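MlnE (Bacillus amyloliquefaciens subsp. plantarum, PDB 5D2E) carries, in this N-terminal piece of a macrolactin assembly-line polyketide synthase, a B-type ketoreductase that binds NADP and probably reduces beta-keto groups of the growing chain. Local coordinates at residues K300-G305 with Q349-L354; L328-D333 with D341-Y346; F93-N98 with C115-S120. One frame throughout, in Å; residues are numbered along the deposited sequence.

Contact 1. Residues K300-G305 with Q349-L354. With NAP (NADP nicotinamide-adenine-dinucleotide phosphate), chain B.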
loop_
_atom_site.group_PDB
_atom_site.type_symbol
_atom_site.label_atom_id
_atom_site.label_comp_id
_atom_site.label_asym_id
_atom_site.label_seq_id
_atom_site.Cartn_x
_atom_site.Cartn_y
_atom_site.Cartn_z
ATOM N N LYS A 300 1.236 -21.141 -21.598
ATOM C CA LYS A 300 0.060 -21.602 -20.894
ATOM C C LYS A 300 -0.404 -20.536 -19.887
ATOM O O LYS A 300 0.392 -20.121 -19.036
ATOM C CB LYS A 300 0.376 -22.857 -20.097
ATOM C CG LYS A 300 1.236 -23.818 -20.933
ATOM C CD LYS A 300 0.422 -24.947 -21.483
ATOM C CE LYS A 300 1.318 -26.191 -21.581
ATOM N NZ LYS A 300 2.372 -25.868 -22.571
ATOM N N LEU A 301 -1.657 -20.075 -20.009
ATOM C CA LEU A 301 -2.174 -19.021 -19.130
ATOM C C LEU A 301 -3.294 -19.526 -18.260
ATOM O O LEU A 301 -4.222 -20.177 -18.765
ATOM C CB LEU A 301 -2.701 -17.910 -19.997
ATOM C CG LEU A 301 -1.652 -17.177 -20.785
ATOM C CD1 LEU A 301 -2.210 -16.188 -21.799
ATOM C CD2 LEU A 301 -0.709 -16.481 -19.868
ATOM N N ILE A 302 -3.271 -19.211 -16.964
ATOM C CA ILE A 302 -4.434 -19.485 -16.089
ATOM C C ILE A 302 -4.970 -18.164 -15.601
ATOM O O ILE A 302 -4.205 -17.367 -15.074
ATOM C CB ILE A 302 -4.034 -20.317 -14.915
ATOM C CG1 ILE A 302 -3.454 -21.645 -15.386
ATOM C CG2 ILE A 302 -5.220 -20.517 -13.961
ATOM C CD1 ILE A 302 -1.967 -21.619 -15.642
ATOM N N LEU A 303 -6.214 -17.845 -15.962
ATOM C CA LEU A 303 -6.875 -16.567 -15.575
ATOM C C LEU A 303 -7.756 -16.939 -14.425
ATOM O O LEU A 303 -8.439 -17.992 -14.490
ATOM C CB LEU A 303 -7.764 -16.063 -16.709
ATOM C CG LEU A 303 -7.178 -15.886 -18.124
ATOM C CD1 LEU A 303 -8.099 -15.175 -19.100
ATOM C CD2 LEU A 303 -5.844 -15.156 -18.063
ATOM N N THR A 304 -7.702 -16.142 -13.335
ATOM C CA THR A 304 -8.475 -16.425 -12.150
ATOM C C THR A 304 -9.249 -15.200 -11.745
ATOM O O THR A 304 -8.775 -14.067 -11.854
ATOM C CB THR A 304 -7.607 -16.987 -10.989
ATOM O OG1 THR A 304 -6.945 -18.165 -11.440
ATOM C CG2 THR A 304 -8.444 -17.415 -9.908
ATOM N N GLY A 305 -10.508 -15.435 -11.401
ATOM C CA GLY A 305 -11.386 -14.428 -10.747
ATOM C C GLY A 305 -12.367 -15.214 -9.884
ATOM O O GLY A 305 -12.398 -16.448 -9.902
ATOM N N GLN A 349 -0.096 -29.679 -10.721
ATOM C CA GLN A 349 -0.621 -30.952 -11.221
ATOM C C GLN A 349 -1.020 -30.892 -12.685
ATOM O O GLN A 349 -0.768 -31.814 -13.418
ATOM C CB GLN A 349 -1.815 -31.399 -10.370
ATOM C CG GLN A 349 -2.732 -32.428 -11.017
ATOM C CD GLN A 349 -3.166 -33.520 -10.055
ATOM O OE1 GLN A 349 -4.352 -33.677 -9.766
ATOM N NE2 GLN A 349 -2.192 -34.287 -9.549
ATOM N N THR A 350 -1.610 -29.806 -13.131
ATOM C CA THR A 350 -2.037 -29.678 -14.530
ATOM C C THR A 350 -0.902 -29.356 -15.516
ATOM O O THR A 350 -0.889 -29.871 -16.640
ATOM C CB THR A 350 -3.166 -28.660 -14.614
ATOM O OG1 THR A 350 -4.230 -29.117 -13.741
ATOM C CG2 THR A 350 -3.655 -28.472 -16.015
ATOM N N PHE A 351 0.047 -28.500 -15.140
ATOM C CA PHE A 351 1.044 -28.067 -16.096
ATOM C C PHE A 351 2.447 -28.394 -15.631
ATOM O O PHE A 351 3.380 -28.073 -16.353
ATOM C CB PHE A 351 0.951 -26.552 -16.394
ATOM C CG PHE A 351 -0.319 -26.137 -17.060
ATOM C CD1 PHE A 351 -0.559 -26.430 -18.392
ATOM C CD2 PHE A 351 -1.270 -25.402 -16.377
ATOM C CE1 PHE A 351 -1.737 -26.032 -19.006
ATOM C CE2 PHE A 351 -2.438 -24.976 -16.996
ATOM C CZ PHE A 351 -2.682 -25.301 -18.311
ATOM N N GLY A 352 2.592 -29.021 -14.454
ATOM C CA GLY A 352 3.918 -29.405 -13.938
ATOM C C GLY A 352 4.568 -28.337 -13.071
ATOM O O GLY A 352 5.247 -28.657 -12.099
ATOM N N GLU A 353 4.391 -27.067 -13.435
ATOM C CA GLU A 353 4.965 -25.956 -12.635
ATOM C C GLU A 353 4.371 -24.593 -12.987
ATOM O O GLU A 353 3.628 -24.455 -13.965
ATOM C CB GLU A 353 6.485 -25.865 -12.846
ATOM C CG GLU A 353 6.887 -25.470 -14.255
ATOM C CD GLU A 353 8.388 -25.560 -14.410
ATOM O OE1 GLU A 353 9.002 -26.399 -13.690
ATOM O OE2 GLU A 353 8.942 -24.801 -15.239
ATOM N N LEU A 354 4.741 -23.598 -12.173
ATOM C CA LEU A 354 4.330 -22.187 -12.377
ATOM C C LEU A 354 5.575 -21.357 -12.538
ATOM O O LEU A 354 6.470 -21.422 -11.740
ATOM C CB LEU A 354 3.502 -21.692 -11.187
ATOM C CG LEU A 354 2.968 -20.267 -11.236
ATOM C CD1 LEU A 354 2.066 -19.985 -12.429
ATOM C CD2 LEU A 354 2.199 -20.048 -9.955
HETATM P PA NAP B . -11.263 -5.006 -13.017
HETATM O O1A NAP B . -11.619 -5.110 -14.525
HETATM O O2A NAP B . -12.317 -4.960 -11.925
HETATM O O5B NAP B . -10.417 -6.350 -12.765
HETATM C C5B NAP B . -10.107 -6.733 -11.431
HETATM C C4B NAP B . -10.492 -8.190 -11.378
HETATM O O4B NAP B . -10.203 -8.669 -10.047
HETATM C C3B NAP B . -12.001 -8.478 -11.609
HETATM O O3B NAP B . -12.195 -9.184 -12.839
HETATM C C2B NAP B . -12.399 -9.382 -10.431
HETATM O O2B NAP B . -13.185 -10.459 -10.859
HETATM C C1B NAP B . -11.028 -9.795 -9.845
HETATM N N9A NAP B . -11.038 -10.054 -8.412
HETATM C C8A NAP B . -11.457 -9.208 -7.394
HETATM N N7A NAP B . -11.369 -9.829 -6.166
HETATM C C5A NAP B . -10.822 -11.041 -6.390
HETATM C C6A NAP B . -10.466 -12.180 -5.575
HETATM N N6A NAP B . -10.639 -12.070 -4.217
HETATM N N1A NAP B . -9.995 -13.342 -6.216
HETATM C C2A NAP B . -9.846 -13.374 -7.553
HETATM N N3A NAP B . -10.163 -12.338 -8.378
HETATM C C4A NAP B . -10.643 -11.196 -7.874
HETATM O O3 NAP B . -10.238 -3.765 -12.756
HETATM P PN NAP B . -9.000 -3.310 -13.702
HETATM O O1N NAP B . -9.240 -1.901 -14.215
HETATM O O2N NAP B . -8.654 -4.519 -14.531
HETATM O O5D NAP B . -7.734 -3.150 -12.708
HETATM C C5D NAP B . -7.011 -4.378 -12.407
HETATM C C4D NAP B . -5.931 -4.161 -11.338
HETATM O O4D NAP B . -5.087 -3.060 -11.644
HETATM C C3D NAP B . -6.602 -3.831 -9.999
HETATM O O3D NAP B . -5.952 -4.558 -8.972
HETATM C C2D NAP B . -6.448 -2.329 -9.842
HETATM O O2D NAP B . -6.449 -1.912 -8.448
HETATM C C1D NAP B . -5.147 -2.012 -10.633
HETATM N N1N NAP B . -5.199 -0.625 -11.162
HETATM C C2N NAP B . -6.008 -0.296 -12.235
HETATM C C3N NAP B . -6.108 1.000 -12.774
HETATM C C7N NAP B . -7.014 1.332 -13.993
HETATM O O7N NAP B . -7.125 2.494 -14.393
HETATM N N7N NAP B . -7.688 0.397 -14.678
HETATM C C4N NAP B . -5.361 2.008 -12.148
HETATM C C5N NAP B . -4.576 1.684 -11.034
HETATM C C6N NAP B . -4.487 0.359 -10.565
HETATM P P2B NAP B . -14.237 -11.276 -9.896
HETATM O O1X NAP B . -15.264 -10.297 -9.344
HETATM O O2X NAP B . -14.834 -12.387 -10.818
HETATM O O3X NAP B . -13.401 -11.846 -8.784
#

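Contact 2. Residues L328-D333 with D341-Y346. With NAP (NADP nicotinamide-adenine-dinucleotide phosphate), chain B.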
loop_
_atom_site.group_PDB
_atom_site.type_symbol
_atom_site.label_atom_id
_atom_site.label_comp_id
_atom_site.label_asym_id
_atom_site.label_seq_id
_atom_site.Cartn_x
_atom_site.Cartn_y
_atom_site.Cartn_z
ATOM N N LEU A 328 -6.777 -21.443 -19.444
ATOM C CA LEU A 328 -7.854 -21.892 -18.627
ATOM C C LEU A 328 -8.393 -20.699 -17.830
ATOM O O LEU A 328 -7.662 -19.707 -17.590
ATOM C CB LEU A 328 -7.378 -22.934 -17.648
ATOM C CG LEU A 328 -6.769 -24.157 -18.323
ATOM C CD1 LEU A 328 -6.394 -25.107 -17.207
ATOM C CD2 LEU A 328 -7.809 -24.771 -19.245
ATOM N N TYR A 329 -9.677 -20.763 -17.498
ATOM C CA TYR A 329 -10.280 -19.877 -16.506
ATOM C C TYR A 329 -10.612 -20.719 -15.312
ATOM O O TYR A 329 -11.438 -21.590 -15.369
ATOM C CB TYR A 329 -11.523 -19.164 -17.000
ATOM C CG TYR A 329 -12.139 -18.272 -15.945
ATOM C CD1 TYR A 329 -11.527 -17.056 -15.591
ATOM C CD2 TYR A 329 -13.304 -18.647 -15.263
ATOM C CE1 TYR A 329 -12.072 -16.244 -14.567
ATOM C CE2 TYR A 329 -13.848 -17.830 -14.250
ATOM C CZ TYR A 329 -13.240 -16.613 -13.922
ATOM O OH TYR A 329 -13.724 -15.783 -12.920
ATOM N N VAL A 330 -10.039 -20.375 -14.175
ATOM C CA VAL A 330 -10.226 -21.156 -12.992
ATOM C C VAL A 330 -10.726 -20.224 -11.904
ATOM O O VAL A 330 -9.949 -19.371 -11.416
ATOM C CB VAL A 330 -8.867 -21.799 -12.608
ATOM C CG1 VAL A 330 -8.967 -22.539 -11.302
ATOM C CG2 VAL A 330 -8.354 -22.715 -13.738
ATOM N N PRO A 331 -12.023 -20.353 -11.526
ATOM C CA PRO A 331 -12.628 -19.543 -10.462
ATOM C C PRO A 331 -11.955 -19.792 -9.108
ATOM O O PRO A 331 -11.713 -20.923 -8.740
ATOM C CB PRO A 331 -14.083 -20.003 -10.410
ATOM C CG PRO A 331 -14.311 -20.769 -11.634
ATOM C CD PRO A 331 -13.010 -21.275 -12.131
ATOM N N ALA A 332 -11.654 -18.712 -8.384
ATOM C CA ALA A 332 -11.084 -18.824 -7.048
ATOM C C ALA A 332 -11.125 -17.459 -6.395
ATOM O O ALA A 332 -11.016 -16.421 -7.073
ATOM C CB ALA A 332 -9.667 -19.353 -7.075
ATOM N N ASP A 333 -11.331 -17.459 -5.094
ATOM C CA ASP A 333 -11.267 -16.232 -4.320
ATOM C C ASP A 333 -9.856 -16.237 -3.686
ATOM O O ASP A 333 -9.599 -16.926 -2.721
ATOM C CB ASP A 333 -12.371 -16.183 -3.288
ATOM C CG ASP A 333 -12.328 -14.947 -2.465
ATOM O OD1 ASP A 333 -11.269 -14.272 -2.493
ATOM O OD2 ASP A 333 -13.323 -14.679 -1.749
ATOM N N ASP A 341 -4.168 -21.888 -2.188
ATOM C CA ASP A 341 -3.324 -23.057 -2.129
ATOM C C ASP A 341 -3.792 -24.124 -3.143
ATOM O O ASP A 341 -2.973 -24.672 -3.912
ATOM C CB ASP A 341 -3.322 -23.632 -0.724
ATOM C CG ASP A 341 -2.131 -24.598 -0.484
ATOM O OD1 ASP A 341 -0.994 -24.367 -1.010
ATOM O OD2 ASP A 341 -2.339 -25.580 0.258
ATOM N N ALA A 342 -5.092 -24.398 -3.143
ATOM C CA ALA A 342 -5.701 -25.338 -4.093
ATOM C C ALA A 342 -5.428 -24.915 -5.494
ATOM O O ALA A 342 -5.188 -25.747 -6.337
ATOM C CB ALA A 342 -7.210 -25.429 -3.868
ATOM N N LEU A 343 -5.470 -23.603 -5.773
ATOM C CA LEU A 343 -5.217 -23.077 -7.094
ATOM C C LEU A 343 -3.769 -23.399 -7.595
ATOM O O LEU A 343 -3.569 -23.870 -8.725
ATOM C CB LEU A 343 -5.525 -21.580 -7.147
ATOM C CG LEU A 343 -5.088 -20.831 -8.411
ATOM C CD1 LEU A 343 -5.807 -21.306 -9.652
ATOM C CD2 LEU A 343 -5.155 -19.305 -8.252
ATOM N N ILE A 344 -2.761 -23.111 -6.773
ATOM C CA ILE A 344 -1.365 -23.356 -7.150
ATOM C C ILE A 344 -1.141 -24.880 -7.320
ATOM O O ILE A 344 -0.550 -25.309 -8.322
ATOM C CB ILE A 344 -0.366 -22.760 -6.136
ATOM C CG1 ILE A 344 -0.545 -21.222 -5.986
ATOM C CG2 ILE A 344 1.048 -23.152 -6.486
ATOM C CD1 ILE A 344 -0.632 -20.387 -7.216
ATOM N N LYS A 345 -1.677 -25.669 -6.418
ATOM C CA LYS A 345 -1.630 -27.142 -6.555
ATOM C C LYS A 345 -2.203 -27.661 -7.869
ATOM O O LYS A 345 -1.609 -28.539 -8.512
ATOM C CB LYS A 345 -2.329 -27.794 -5.382
ATOM C CG LYS A 345 -1.420 -27.806 -4.186
ATOM C CD LYS A 345 -2.139 -28.125 -2.895
ATOM C CE LYS A 345 -1.061 -28.221 -1.834
ATOM N NZ LYS A 345 -1.620 -28.103 -0.473
ATOM N N TYR A 346 -3.312 -27.086 -8.294
ATOM C CA TYR A 346 -3.958 -27.494 -9.521
ATOM C C TYR A 346 -3.139 -27.109 -10.713
ATOM O O TYR A 346 -3.076 -27.873 -11.708
ATOM C CB TYR A 346 -5.350 -26.928 -9.589
ATOM C CG TYR A 346 -6.033 -27.083 -10.926
ATOM C CD1 TYR A 346 -6.691 -28.258 -11.255
ATOM C CD2 TYR A 346 -6.000 -26.056 -11.875
ATOM C CE1 TYR A 346 -7.318 -28.398 -12.490
ATOM C CE2 TYR A 346 -6.625 -26.189 -13.112
ATOM C CZ TYR A 346 -7.282 -27.374 -13.404
ATOM O OH TYR A 346 -7.902 -27.550 -14.615
HETATM P PA NAP B . -11.263 -5.006 -13.017
HETATM O O1A NAP B . -11.619 -5.110 -14.525
HETATM O O2A NAP B . -12.317 -4.960 -11.925
HETATM O O5B NAP B . -10.417 -6.350 -12.765
HETATM C C5B NAP B . -10.107 -6.733 -11.431
HETATM C C4B NAP B . -10.492 -8.190 -11.378
HETATM O O4B NAP B . -10.203 -8.669 -10.047
HETATM C C3B NAP B . -12.001 -8.478 -11.609
HETATM O O3B NAP B . -12.195 -9.184 -12.839
HETATM C C2B NAP B . -12.399 -9.382 -10.431
HETATM O O2B NAP B . -13.185 -10.459 -10.859
HETATM C C1B NAP B . -11.028 -9.795 -9.845
HETATM N N9A NAP B . -11.038 -10.054 -8.412
HETATM C C8A NAP B . -11.457 -9.208 -7.394
HETATM N N7A NAP B . -11.369 -9.829 -6.166
HETATM C C5A NAP B . -10.822 -11.041 -6.390
HETATM C C6A NAP B . -10.466 -12.180 -5.575
HETATM N N6A NAP B . -10.639 -12.070 -4.217
HETATM N N1A NAP B . -9.995 -13.342 -6.216
HETATM C C2A NAP B . -9.846 -13.374 -7.553
HETATM N N3A NAP B . -10.163 -12.338 -8.378
HETATM C C4A NAP B . -10.643 -11.196 -7.874
HETATM O O3 NAP B . -10.238 -3.765 -12.756
HETATM P PN NAP B . -9.000 -3.310 -13.702
HETATM O O1N NAP B . -9.240 -1.901 -14.215
HETATM O O2N NAP B . -8.654 -4.519 -14.531
HETATM O O5D NAP B . -7.734 -3.150 -12.708
HETATM C C5D NAP B . -7.011 -4.378 -12.407
HETATM C C4D NAP B . -5.931 -4.161 -11.338
HETATM O O4D NAP B . -5.087 -3.060 -11.644
HETATM C C3D NAP B . -6.602 -3.831 -9.999
HETATM O O3D NAP B . -5.952 -4.558 -8.972
HETATM C C2D NAP B . -6.448 -2.329 -9.842
HETATM O O2D NAP B . -6.449 -1.912 -8.448
HETATM C C1D NAP B . -5.147 -2.012 -10.633
HETATM N N1N NAP B . -5.199 -0.625 -11.162
HETATM C C2N NAP B . -6.008 -0.296 -12.235
HETATM C C3N NAP B . -6.108 1.000 -12.774
HETATM C C7N NAP B . -7.014 1.332 -13.993
HETATM O O7N NAP B . -7.125 2.494 -14.393
HETATM N N7N NAP B . -7.688 0.397 -14.678
HETATM C C4N NAP B . -5.361 2.008 -12.148
HETATM C C5N NAP B . -4.576 1.684 -11.034
HETATM C C6N NAP B . -4.487 0.359 -10.565
HETATM P P2B NAP B . -14.237 -11.276 -9.896
HETATM O O1X NAP B . -15.264 -10.297 -9.344
HETATM O O2X NAP B . -14.834 -12.387 -10.818
HETATM O O3X NAP B . -13.401 -11.846 -8.784
#

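Contact 3. Residues F93-N98 with C115-S120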
loop_
_atom_site.group_PDB
_atom_site.type_symbol
_atom_site.label_atom_id
_atom_site.label_comp_id
_atom_site.label_asym_id
_atom_site.label_seq_id
_atom_site.Cartn_x
_atom_site.Cartn_y
_atom_site.Cartn_z
ATOM N N PHE A 93 -14.289 -0.235 28.023
ATOM C CA PHE A 93 -14.026 1.175 28.184
ATOM C C PHE A 93 -14.153 1.523 29.644
ATOM O O PHE A 93 -15.135 1.172 30.285
ATOM C CB PHE A 93 -15.012 2.022 27.425
ATOM C CG PHE A 93 -14.871 3.490 27.694
ATOM C CD1 PHE A 93 -13.868 4.210 27.102
ATOM C CD2 PHE A 93 -15.689 4.120 28.586
ATOM C CE1 PHE A 93 -13.721 5.553 27.355
ATOM C CE2 PHE A 93 -15.573 5.479 28.849
ATOM C CZ PHE A 93 -14.572 6.198 28.233
ATOM N N GLU A 94 -13.175 2.223 30.155
ATOM C CA GLU A 94 -13.216 2.685 31.553
ATOM C C GLU A 94 -12.450 3.979 31.697
ATOM O O GLU A 94 -11.327 4.064 31.258
ATOM C CB GLU A 94 -12.596 1.654 32.531
ATOM C CG GLU A 94 -12.848 2.042 33.984
ATOM C CD GLU A 94 -12.345 1.004 34.990
ATOM O OE1 GLU A 94 -12.063 -0.130 34.580
ATOM O OE2 GLU A 94 -12.161 1.343 36.174
ATOM N N ASP A 95 -13.060 4.964 32.330
ATOM C CA ASP A 95 -12.345 6.133 32.785
ATOM C C ASP A 95 -11.582 5.697 34.064
ATOM O O ASP A 95 -12.200 5.460 35.105
ATOM C CB ASP A 95 -13.332 7.250 33.074
ATOM C CG ASP A 95 -12.718 8.481 33.585
ATOM O OD1 ASP A 95 -11.560 8.468 34.000
ATOM O OD2 ASP A 95 -13.397 9.568 33.500
ATOM N N CYS A 96 -10.266 5.577 33.977
ATOM C CA CYS A 96 -9.468 5.163 35.121
ATOM C C CYS A 96 -8.913 6.331 35.952
ATOM O O CYS A 96 -7.950 6.161 36.713
ATOM C CB CYS A 96 -8.334 4.225 34.627
ATOM S SG CYS A 96 -8.983 2.773 33.843
ATOM N N ARG A 97 -9.527 7.510 35.786
ATOM C CA ARG A 97 -9.253 8.766 36.499
ATOM C C ARG A 97 -8.044 9.488 36.061
ATOM O O ARG A 97 -7.026 8.891 35.712
ATOM C CB ARG A 97 -9.169 8.582 38.048
ATOM C CG ARG A 97 -10.261 7.689 38.646
ATOM C CD ARG A 97 -10.082 7.677 40.159
ATOM N NE ARG A 97 -10.782 6.568 40.772
ATOM C CZ ARG A 97 -10.699 6.294 42.079
ATOM N NH1 ARG A 97 -9.962 7.054 42.884
ATOM N NH2 ARG A 97 -11.354 5.259 42.546
ATOM N N ASN A 98 -8.123 10.809 36.224
ATOM C CA ASN A 98 -6.992 11.673 36.097
ATOM C C ASN A 98 -6.246 11.448 34.774
ATOM O O ASN A 98 -5.036 11.451 34.730
ATOM C CB ASN A 98 -6.052 11.531 37.259
ATOM C CG ASN A 98 -6.750 11.920 38.583
ATOM O OD1 ASN A 98 -7.476 12.937 38.658
ATOM N ND2 ASN A 98 -6.705 11.017 39.527
ATOM N N CYS A 115 -14.669 9.936 23.308
ATOM C CA CYS A 115 -15.004 11.282 22.869
ATOM C C CYS A 115 -16.051 11.956 23.809
ATOM O O CYS A 115 -15.911 13.090 24.167
ATOM C CB CYS A 115 -15.558 11.284 21.450
ATOM S SG CYS A 115 -14.434 10.691 20.202
ATOM N N GLY A 116 -17.073 11.217 24.173
ATOM C CA GLY A 116 -18.142 11.723 25.047
ATOM C C GLY A 116 -17.596 12.137 26.377
ATOM O O GLY A 116 -17.830 13.252 26.850
ATOM N N VAL A 117 -16.768 11.287 26.964
ATOM C CA VAL A 117 -16.220 11.636 28.249
ATOM C C VAL A 117 -15.295 12.839 28.212
ATOM O O VAL A 117 -15.388 13.739 29.060
ATOM C CB VAL A 117 -15.543 10.404 28.915
ATOM C CG1 VAL A 117 -14.817 10.836 30.172
ATOM C CG2 VAL A 117 -16.587 9.355 29.265
ATOM N N LEU A 118 -14.385 12.886 27.218
ATOM C CA LEU A 118 -13.474 14.014 27.120
ATOM C C LEU A 118 -14.227 15.340 26.914
ATOM O O LEU A 118 -13.857 16.347 27.476
ATOM C CB LEU A 118 -12.463 13.800 26.015
ATOM C CG LEU A 118 -11.480 12.638 26.307
ATOM C CD1 LEU A 118 -10.604 12.471 25.068
ATOM C CD2 LEU A 118 -10.627 12.849 27.534
ATOM N N ARG A 119 -15.289 15.297 26.123
ATOM C CA ARG A 119 -16.085 16.485 25.890
ATOM C C ARG A 119 -16.740 16.930 27.199
ATOM O O ARG A 119 -16.678 18.120 27.568
ATOM C CB ARG A 119 -17.084 16.244 24.780
ATOM C CG ARG A 119 -16.392 16.267 23.391
ATOM C CD ARG A 119 -17.364 16.351 22.249
ATOM N NE ARG A 119 -18.257 17.524 22.287
ATOM C CZ ARG A 119 -19.282 17.700 21.459
ATOM N NH1 ARG A 119 -19.545 16.788 20.537
ATOM N NH2 ARG A 119 -20.088 18.743 21.585
ATOM N N SER A 120 -17.232 15.969 27.947
ATOM C CA SER A 120 -17.828 16.273 29.236
ATOM C C SER A 120 -16.836 16.869 30.224
ATOM O O SER A 120 -17.246 17.601 31.139
ATOM C CB SER A 120 -18.470 15.015 29.847
ATOM O OG SER A 120 -19.515 14.465 29.022
#

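Contact 1. Residues K300-G305 with Q349-L354
K300 and I302 of the strand meet F351, the last helical residue before the turn at G352. The contact is wholly apolar in its touching atoms. K300 supplies a CH-pi interaction. Its CB stands over one face of the F351 ring, 4.2 Å from the ring centroid and 19° off the normal. Further along, K300 CD comes to 3.5 Å from F351 CE1. The K300 chain is bent at chi2 (-103°), which lays its methylenes across the CD1-CE1 side of the ring. NZ extends past the ring. On the opposite face, T350 CG2 of the same helix sits over the ring centre, so the ring is sandwiched between aliphatic groups.

I302 adds van der Waals packing. Its CD1 lies 3.7 Å from F351 CE2, at an oblique angle to the ring. V275 and L328, on the two strands flanking 300-304, also touch F351. The ring thus packs the end of helix 337-351 against the parallel sheet of the Rossmann-type ketoreductase domain. At the other end of the strand, G305 CA is 3.4 Å from N3A of the NADP adenine. The lysine serves here through its carbon chain, and its ammonium group takes no part in holding the ring.

Contact 2. Residues L328-D333 with D341-Y346
V330 packs against two side chains of helix 337-351, one for each of its methyl groups. V330 CG1 lies 3.8 Å from L343 CD1. V330 CG2 lies 3.9 Å from Y346 CE2, oblique to the ring. With CG1 anti to the backbone N (chi1 175°), the two methyls part toward residues one helical turn from each other. L328 CD1 approaches the same tyrosine at its edge, near the ring plane, and is 3.9 Å from Y346 OH. The side chain of L343 is buried and also touches T304 and I334.

This is a strand-to-helix connection of a Rossmann-type ketoreductase domain. Strand 326-329 runs out through V330 to the cofactor, and the chain returns in helix 337-351.

The polar contacts lie away from this apolar patch. N6A of the NADP adenine donates to D333 OD1 at 2.9 Å, with an N-H...O angle of 143°. S335 OG also bonds D333 OD1, which helps fix the carboxylate. A332 O lies 3.3 Å from C2A of the same base. Within the helix, K345 NZ forms a salt bridge with D341 OD2 at 2.7 Å, reaching it from above the carboxylate plane.

Contact 3. Residues F93-N98 with C115-S120
F93 and D95 face V117 of a helix from a short strand and the residue before it. The CA atoms of D95 and V117 are 8.1 Å apart, the nearest pair across the two segments. Residues 115-120 are helical. Residues 94-95 are extended, and a classic beta bulge follows at C96 and R97, opposite R100.

V117 is met both by F93, just before strand 94-95, and by D95 within it. Its CG2 meets the edge of the F93 ring, near the ring plane, 3.9 Å from F93 CZ. Its CG1 lies 3.8 Å from D95 OD2, a van der Waals contact with a carboxylate oxygen. With chi1 at 172°, V117 straddles the two residues. Two further bonds reach the D95 carboxylate. R97 N donates to D95 OD1 at 2.9 Å, nearly along the C-O axis, and closes an Asx turn. D95 OD2 has a weak hydrogen bond with Q121 NE2, just past the helix. In the helix, G116 O accepts from both S120 N and S120 OG.

The contact lies at the surface, in a region resembling a beta-ketoacyl synthase N-terminal part by sequence. Strand 94-95 pairs antiparallel with strand 100-103, whose F101 touches both D95 and V117. F93 also packs on D110, A113 and L114 of helix 108-120.

How the contacts relate
Contacts 1 and 2 form one continuous region of the ketoreductase domain, with centres about 8 Å apart. Both use helix 337-351, and their strands 300-304 and 326-329 are parallel neighbours. Along the chain, contact 2 is nested inside the loop closed by contact 1. L303 N lies 2.9 Å from L328 O, and G305 O lies 2.8 Å from A332 N, both probable hydrogen bonds. The first pairs the strands; the second ties together the two ends that meet the NADP adenine. Contact 3 closes earlier and lies in a different part of the chain. Its centre is about 56 Å from that of contact 1 and 51 Å from that of contact 2, well away from the cofactor.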